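Side-chain contacts in abhydrolase domain-containing protein (Exiguobacterium antarcticum, PDB 5H3H), which probably hydrolyses carboxylic esters, as an enzyme of the alpha/beta hydrolase superfamily, and may also act as a perhydrolase: residues B[41-44]-B[45-49]; B[261-264]-B[265-269]; B[141-144]-B[145-148]. One frame throughout, in Å; residues are numbered along the deposited sequence.

Interaction 1 of 3, residues B[41-44]-B[45-49]; sequences KNRL and LEEGY
Leu45 opens the contact by donating its N-H to Lys41 O, one turn back, over 3.0 Å with an N-H...O angle of 169°. Its side chain and that of Lys41 run out together from the helix, and Leu45 CD2 reaches Lys41 CG at 3.6 Å. Glu46 follows with the same backbone bond to Asn42 O and, more tellingly, a salt bridge: Glu46 OE2 lies 2.5 Å from Arg43 NH1, an unusually short separation. The carboxylate and guanidinium planes are 32° apart, and OE2 approaches the guanidinium obliquely, neither over its face nor at its edge. Glu46 sets CG between its backbone N and carbonyl carbon (chi1 82°) and then extends, while Arg43 bends twice, which brings the charged ends together. Glu260, on helix 255-267, makes a second salt bridge to Arg43 NE. A leucine replacing Arg43 would probably leave both Glu46 and Glu260 without their positive mate, and Glu46 freer to turn. Glu47 N bonds to Arg43 O at 3.0 Å, and Glu47 CG comes within 4.1 Å of Arg43 CG. Gly48 turns the chain with positive phi, which glycine tolerates easily, and its N-H reaches back to Leu45 O at 3.0 Å. Tyr49 then gives its N-H to Leu44 O at 2.9 Å, while Tyr49 CB approaches Leu44 CB at 4.2 Å. These two returning bonds and the left-handed backbone conformation of Gly48 define a Schellman motif, which ends helix 38-46 within the beta-alpha-beta unit between strands 23-27 and 50-54 of this alpha/beta hydrolase fold.

Interaction 2 of 3, residues B[261-264]-B[265-269]; sequences TLVS and YVKSS
Leu262 O receives the N-H of Val266 over 2.9 Å, and a methyl packs closely on the same oxygen: Val266 CG1 stands 3.0 Å from Leu262 O. Val266 CG2 is nearly as close to the next carbonyl, 3.1 Å from Val263 O. With chi1 at -44°, Val266 places CG1 beside its own backbone N and CG2 between that N and the carbonyl carbon, which faces each methyl to one oxygen of the preceding turn. On the buried side, Leu262 CD2 crosses to Val266 CG1 at 3.7 Å. The residues belong to helix 255-267, the C-terminal helix of the alpha/beta hydrolase fold, which lies against the central sheet: Leu262 touches Ile118 of strand 114-120, and Tyr265 touches Leu213 of strand 211-217 and makes a cation-pi contact with Lys116. On another flank Val263 and Lys267 run side by side, the aliphatic Lys267 CD resting 4.0 Å from Val263 CG1. Ser264 OG is hydrogen-bonded to Glu260 O, one turn back. The last backbone bond of the series, Ser268 N to Ser264 O at 2.9 Å, is made by the residue at which phi and psi leave helical values.

Interaction 3 of 3, residues B[141-144]-B[145-148]; sequences EVDA and LIED
Residues 141-144 and 145-148 form consecutive turns of helix 139-149, the CA atoms of Asp143 and Ile146 lying 4.9 Å apart. Ile146 N bonds to Val142 O at 2.9 Å with an N-H...O angle of 161°, whereas the preceding bond, Leu145 N to Glu141 O at 3.3 Å, is weak. Ile146 lays its longer branch back along the helix. CG1 sits beside the backbone N, anti to the carbonyl carbon (chi1 -67°), and this sets Ile146 CD1 3.4 Å from Val142 O. The same methyl lies next to the Asp143 carboxylate, 4.0 Å from Asp143 OD1. That oxygen has its charged partner elsewhere, in a salt bridge to Arg197 of helix 186-198, the helix whose Ile190, Ala193 and Ile194 also pack on Ile146. The helix 139-149 belongs to the run inserted between strands 114-120 and 211-217, a placement consistent with the cap of alpha/beta hydrolases. Leu145, on another side, touches Met156 of helix 153-164. Ala144 O accepts the N-H of Asp148 at 3.0 Å. Glu147, its chain bent at chi2, lies over Ala144, but its OE1, 3.1 Å from Ala144 O, faces another acceptor; with chi1 at 113°, well away from a staggered value, this placement is doubtful.

Interactions 1 and 2 are neighbours, with centres about 12 Å apart, and join helix 38-46 and its end to helix 255-267. Arg43 CG packs on Val263 CG2 at 3.8 Å, and Lys267 CE lies 3.2 Å from Glu47 OE2, where a long, weak ion pair adds to the packing; Tyr49 also touches Lys267. Interaction 3 stands apart, on the opposite side of the chain's centre, with its centre about 37 Å from each of the others and nearest atoms about 26 Å (interaction 1) and 25 Å (interaction 2) away. Interaction 3 is near the pocket: the side chain of Leu145 is about 7 Å from the bound ethaneperoxoic acid, and Val142 touches Phe127, which lines that site.

Interaction 1 of 3, residues B[41-44]-B[45-49]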
loop_
_atom_site.group_PDB
_atom_site.type_symbol
_atom_site.label_atom_id
_atom_site.label_comp_id
_atom_site.label_asym_id
_atom_site.label_seq_id
_atom_site.Cartn_x
_atom_site.Cartn_y
_atom_site.Cartn_z
ATOM N N LYS B 41 26.268 10.440 -6.791
ATOM C CA LYS B 41 26.267 10.853 -5.381
ATOM C C LYS B 41 27.070 12.134 -5.203
ATOM O O LYS B 41 26.654 12.999 -4.402
ATOM C CB LYS B 41 26.844 9.718 -4.492
ATOM C CG LYS B 41 27.228 10.115 -3.085
ATOM C CD LYS B 41 28.099 9.041 -2.439
ATOM C CE LYS B 41 29.502 9.017 -3.031
ATOM N NZ LYS B 41 30.378 7.966 -2.448
ATOM N N ASN B 42 28.205 12.241 -5.886
ATOM C CA ASN B 42 29.103 13.421 -5.730
ATOM C C ASN B 42 28.327 14.674 -6.060
ATOM O O ASN B 42 28.366 15.651 -5.310
ATOM C CB ASN B 42 30.319 13.393 -6.618
ATOM C CG ASN B 42 31.282 12.280 -6.290
ATOM O OD1 ASN B 42 31.340 11.777 -5.154
ATOM N ND2 ASN B 42 32.076 11.902 -7.291
ATOM N N ARG B 43 27.592 14.621 -7.164
ATOM C CA ARG B 43 26.746 15.765 -7.556
ATOM C C ARG B 43 25.566 16.000 -6.626
ATOM O O ARG B 43 25.305 17.163 -6.293
ATOM C CB ARG B 43 26.277 15.683 -9.016
ATOM C CG ARG B 43 25.695 16.999 -9.590
ATOM C CD ARG B 43 26.753 18.035 -9.987
ATOM N NE ARG B 43 27.823 17.401 -10.760
ATOM C CZ ARG B 43 29.010 17.946 -11.051
ATOM N NH1 ARG B 43 29.302 19.210 -10.677
ATOM N NH2 ARG B 43 29.916 17.232 -11.761
ATOM N N LEU B 44 24.833 14.974 -6.173
ATOM C CA LEU B 44 23.699 15.222 -5.224
ATOM C C LEU B 44 24.173 15.914 -3.966
ATOM O O LEU B 44 23.559 16.921 -3.462
ATOM C CB LEU B 44 22.973 13.927 -4.865
ATOM C CG LEU B 44 22.331 13.329 -6.121
ATOM C CD1 LEU B 44 22.086 11.841 -5.978
ATOM C CD2 LEU B 44 21.028 14.047 -6.424
ATOM N N LEU B 45 25.302 15.450 -3.470
ATOM C CA LEU B 45 25.918 16.089 -2.267
ATOM C C LEU B 45 26.341 17.557 -2.504
ATOM O O LEU B 45 25.971 18.437 -1.741
ATOM C CB LEU B 45 27.104 15.270 -1.807
ATOM C CG LEU B 45 26.952 14.226 -0.699
ATOM C CD1 LEU B 45 25.603 13.799 -0.188
ATOM C CD2 LEU B 45 27.777 13.008 -1.041
ATOM N N GLU B 46 27.042 17.875 -3.585
ATOM C CA GLU B 46 27.309 19.309 -3.782
ATOM C C GLU B 46 26.044 20.151 -3.983
ATOM O O GLU B 46 26.015 21.290 -3.587
ATOM C CB GLU B 46 28.372 19.587 -4.812
ATOM C CG GLU B 46 27.992 19.582 -6.251
ATOM C CD GLU B 46 29.157 20.012 -7.115
ATOM O OE1 GLU B 46 29.870 20.932 -6.688
ATOM O OE2 GLU B 46 29.369 19.449 -8.202
ATOM N N GLU B 47 24.967 19.587 -4.524
ATOM C CA GLU B 47 23.725 20.375 -4.730
ATOM C C GLU B 47 22.892 20.416 -3.443
ATOM O O GLU B 47 21.790 20.962 -3.437
ATOM C CB GLU B 47 22.902 19.795 -5.875
ATOM C CG GLU B 47 23.658 19.654 -7.202
ATOM C CD GLU B 47 23.726 20.929 -7.994
ATOM O OE1 GLU B 47 24.841 21.456 -8.244
ATOM O OE2 GLU B 47 22.647 21.394 -8.354
ATOM N N GLY B 48 23.405 19.798 -2.376
ATOM C CA GLY B 48 22.842 19.888 -1.040
ATOM C C GLY B 48 21.709 18.926 -0.774
ATOM O O GLY B 48 20.840 19.235 0.045
ATOM N N TYR B 49 21.684 17.788 -1.485
ATOM C CA TYR B 49 20.740 16.708 -1.183
ATOM C C TYR B 49 21.398 15.643 -0.300
ATOM O O TYR B 49 22.598 15.644 -0.127
ATOM C CB TYR B 49 20.216 16.118 -2.507
ATOM C CG TYR B 49 19.320 17.151 -3.174
ATOM C CD1 TYR B 49 17.947 17.188 -2.900
ATOM C CD2 TYR B 49 19.857 18.143 -3.983
ATOM C CE1 TYR B 49 17.121 18.169 -3.452
ATOM C CE2 TYR B 49 19.061 19.133 -4.530
ATOM C CZ TYR B 49 17.698 19.143 -4.268
ATOM O OH TYR B 49 16.923 20.135 -4.829
#

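Interaction 2 of 3, residues B[261-264]-B[265-269]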
loop_
_atom_site.group_PDB
_atom_site.type_symbol
_atom_site.label_atom_id
_atom_site.label_comp_id
_atom_site.label_asym_id
_atom_site.label_seq_id
_atom_site.Cartn_x
_atom_site.Cartn_y
_atom_site.Cartn_z
ATOM N N THR B 261 20.335 14.950 -15.567
ATOM C CA THR B 261 18.913 14.577 -15.608
ATOM C C THR B 261 18.356 14.157 -14.217
ATOM O O THR B 261 17.222 14.476 -13.842
ATOM C CB THR B 261 18.712 13.390 -16.590
ATOM O OG1 THR B 261 19.253 13.722 -17.879
ATOM C CG2 THR B 261 17.261 13.029 -16.770
ATOM N N LEU B 262 19.170 13.435 -13.459
ATOM C CA LEU B 262 18.745 12.879 -12.160
ATOM C C LEU B 262 18.579 14.068 -11.203
ATOM O O LEU B 262 17.584 14.231 -10.511
ATOM C CB LEU B 262 19.840 11.922 -11.700
ATOM C CG LEU B 262 19.584 10.788 -10.738
ATOM C CD1 LEU B 262 20.939 10.307 -10.191
ATOM C CD2 LEU B 262 18.650 11.161 -9.598
ATOM N N VAL B 263 19.551 14.962 -11.262
ATOM C CA VAL B 263 19.592 16.120 -10.414
ATOM C C VAL B 263 18.452 17.076 -10.666
ATOM O O VAL B 263 17.876 17.598 -9.721
ATOM C CB VAL B 263 20.939 16.867 -10.590
ATOM C CG1 VAL B 263 20.880 18.280 -10.009
ATOM C CG2 VAL B 263 22.059 16.030 -9.944
ATOM N N SER B 264 18.210 17.356 -11.944
ATOM C CA SER B 264 17.100 18.189 -12.345
ATOM C C SER B 264 15.769 17.648 -11.869
ATOM O O SER B 264 14.960 18.407 -11.388
ATOM C CB SER B 264 17.055 18.313 -13.877
ATOM O OG SER B 264 18.214 18.945 -14.382
ATOM N N TYR B 265 15.531 16.346 -12.042
ATOM C CA TYR B 265 14.306 15.722 -11.579
ATOM C C TYR B 265 14.165 15.713 -10.042
ATOM O O TYR B 265 13.064 15.921 -9.533
ATOM C CB TYR B 265 14.195 14.304 -12.120
ATOM C CG TYR B 265 12.827 13.685 -12.090
ATOM C CD1 TYR B 265 11.774 14.182 -12.895
ATOM C CD2 TYR B 265 12.561 12.603 -11.280
ATOM C CE1 TYR B 265 10.523 13.584 -12.874
ATOM C CE2 TYR B 265 11.316 12.018 -11.235
ATOM C CZ TYR B 265 10.282 12.489 -12.039
ATOM O OH TYR B 265 9.024 11.872 -11.969
ATOM N N VAL B 266 15.255 15.482 -9.314
ATOM C CA VAL B 266 15.203 15.633 -7.842
ATOM C C VAL B 266 14.790 17.062 -7.464
ATOM O O VAL B 266 13.931 17.224 -6.602
ATOM C CB VAL B 266 16.465 15.154 -7.044
ATOM C CG1 VAL B 266 16.989 13.811 -7.553
ATOM C CG2 VAL B 266 17.572 16.179 -6.978
ATOM N N LYS B 267 15.372 18.061 -8.154
ATOM C CA LYS B 267 14.968 19.495 -8.012
ATOM C C LYS B 267 13.486 19.782 -8.360
ATOM O O LYS B 267 12.826 20.509 -7.631
ATOM C CB LYS B 267 15.912 20.429 -8.826
ATOM C CG LYS B 267 17.289 20.668 -8.197
ATOM C CD LYS B 267 18.289 21.238 -9.196
ATOM C CE LYS B 267 19.515 21.854 -8.538
ATOM N NZ LYS B 267 19.311 23.277 -8.055
ATOM N N SER B 268 12.967 19.221 -9.468
ATOM C CA SER B 268 11.547 19.319 -9.795
ATOM C C SER B 268 10.980 18.189 -10.658
ATOM O O SER B 268 11.570 17.817 -11.671
ATOM C CB SER B 268 11.273 20.614 -10.541
ATOM O OG SER B 268 10.115 20.490 -11.353
ATOM N N SER B 269 9.766 17.761 -10.308
ATOM C CA SER B 269 9.045 16.694 -10.998
ATOM C C SER B 269 8.391 17.218 -12.273
ATOM O O SER B 269 8.473 16.586 -13.313
ATOM C CB SER B 269 7.972 16.111 -10.061
ATOM O OG SER B 269 6.851 16.984 -9.943
#

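Interaction 3 of 3, residues B[141-144]-B[145-148]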
loop_
_atom_site.group_PDB
_atom_site.type_symbol
_atom_site.label_atom_id
_atom_site.label_comp_id
_atom_site.label_asym_id
_atom_site.label_seq_id
_atom_site.Cartn_x
_atom_site.Cartn_y
_atom_site.Cartn_z
ATOM N N GLU B 141 18.273 -18.595 -20.183
ATOM C CA GLU B 141 19.468 -17.729 -20.121
ATOM C C GLU B 141 19.877 -17.303 -18.691
ATOM O O GLU B 141 21.040 -17.148 -18.425
ATOM C CB GLU B 141 19.388 -16.520 -21.049
ATOM C CG GLU B 141 19.588 -16.907 -22.518
ATOM C CD GLU B 141 19.038 -15.918 -23.541
ATOM O OE1 GLU B 141 19.482 -15.974 -24.713
ATOM O OE2 GLU B 141 18.147 -15.122 -23.231
ATOM N N VAL B 142 18.934 -17.119 -17.788
ATOM C CA VAL B 142 19.306 -16.707 -16.426
ATOM C C VAL B 142 19.792 -17.900 -15.602
ATOM O O VAL B 142 20.726 -17.784 -14.780
ATOM C CB VAL B 142 18.174 -15.918 -15.696
ATOM C CG1 VAL B 142 17.842 -14.600 -16.401
ATOM C CG2 VAL B 142 16.912 -16.724 -15.621
ATOM N N ASP B 143 19.162 -19.052 -15.803
ATOM C CA ASP B 143 19.713 -20.317 -15.290
ATOM C C ASP B 143 21.164 -20.549 -15.720
ATOM O O ASP B 143 21.960 -20.962 -14.899
ATOM C CB ASP B 143 18.848 -21.519 -15.686
ATOM C CG ASP B 143 17.522 -21.579 -14.919
ATOM O OD1 ASP B 143 17.474 -21.219 -13.709
ATOM O OD2 ASP B 143 16.517 -22.024 -15.525
ATOM N N ALA B 144 21.494 -20.194 -16.958
ATOM C CA ALA B 144 22.870 -20.235 -17.453
ATOM C C ALA B 144 23.818 -19.353 -16.627
ATOM O O ALA B 144 24.913 -19.791 -16.287
ATOM C CB ALA B 144 22.950 -19.833 -18.924
ATOM N N LEU B 145 23.400 -18.122 -16.304
ATOM C CA LEU B 145 24.179 -17.280 -15.406
ATOM C C LEU B 145 24.342 -17.840 -14.003
ATOM O O LEU B 145 25.438 -17.749 -13.393
ATOM C CB LEU B 145 23.564 -15.883 -15.301
ATOM C CG LEU B 145 23.750 -14.927 -16.454
ATOM C CD1 LEU B 145 23.033 -13.633 -16.142
ATOM C CD2 LEU B 145 25.193 -14.655 -16.776
ATOM N N ILE B 146 23.260 -18.392 -13.473
ATOM C CA ILE B 146 23.292 -19.005 -12.157
ATOM C C ILE B 146 24.282 -20.199 -12.118
ATOM O O ILE B 146 25.090 -20.331 -11.188
ATOM C CB ILE B 146 21.896 -19.420 -11.736
ATOM C CG1 ILE B 146 21.004 -18.169 -11.501
ATOM C CG2 ILE B 146 21.926 -20.265 -10.475
ATOM C CD1 ILE B 146 19.543 -18.473 -11.689
ATOM N N GLU B 147 24.262 -20.981 -13.177
ATOM C CA GLU B 147 25.123 -22.170 -13.307
ATOM C C GLU B 147 26.559 -21.739 -13.327
ATOM O O GLU B 147 27.361 -22.318 -12.615
ATOM C CB GLU B 147 24.781 -22.999 -14.563
ATOM C CG GLU B 147 25.819 -23.079 -15.715
ATOM C CD GLU B 147 25.130 -23.179 -17.054
ATOM O OE1 GLU B 147 25.474 -22.355 -17.926
ATOM O OE2 GLU B 147 24.213 -24.042 -17.211
ATOM N N ASP B 148 26.843 -20.703 -14.118
ATOM C CA ASP B 148 28.175 -20.088 -14.209
ATOM C C ASP B 148 28.638 -19.502 -12.851
ATOM O O ASP B 148 29.786 -19.713 -12.464
ATOM C CB ASP B 148 28.192 -19.034 -15.304
ATOM C CG ASP B 148 28.149 -19.645 -16.710
ATOM O OD1 ASP B 148 28.362 -20.882 -16.812
ATOM O OD2 ASP B 148 27.896 -18.895 -17.689
#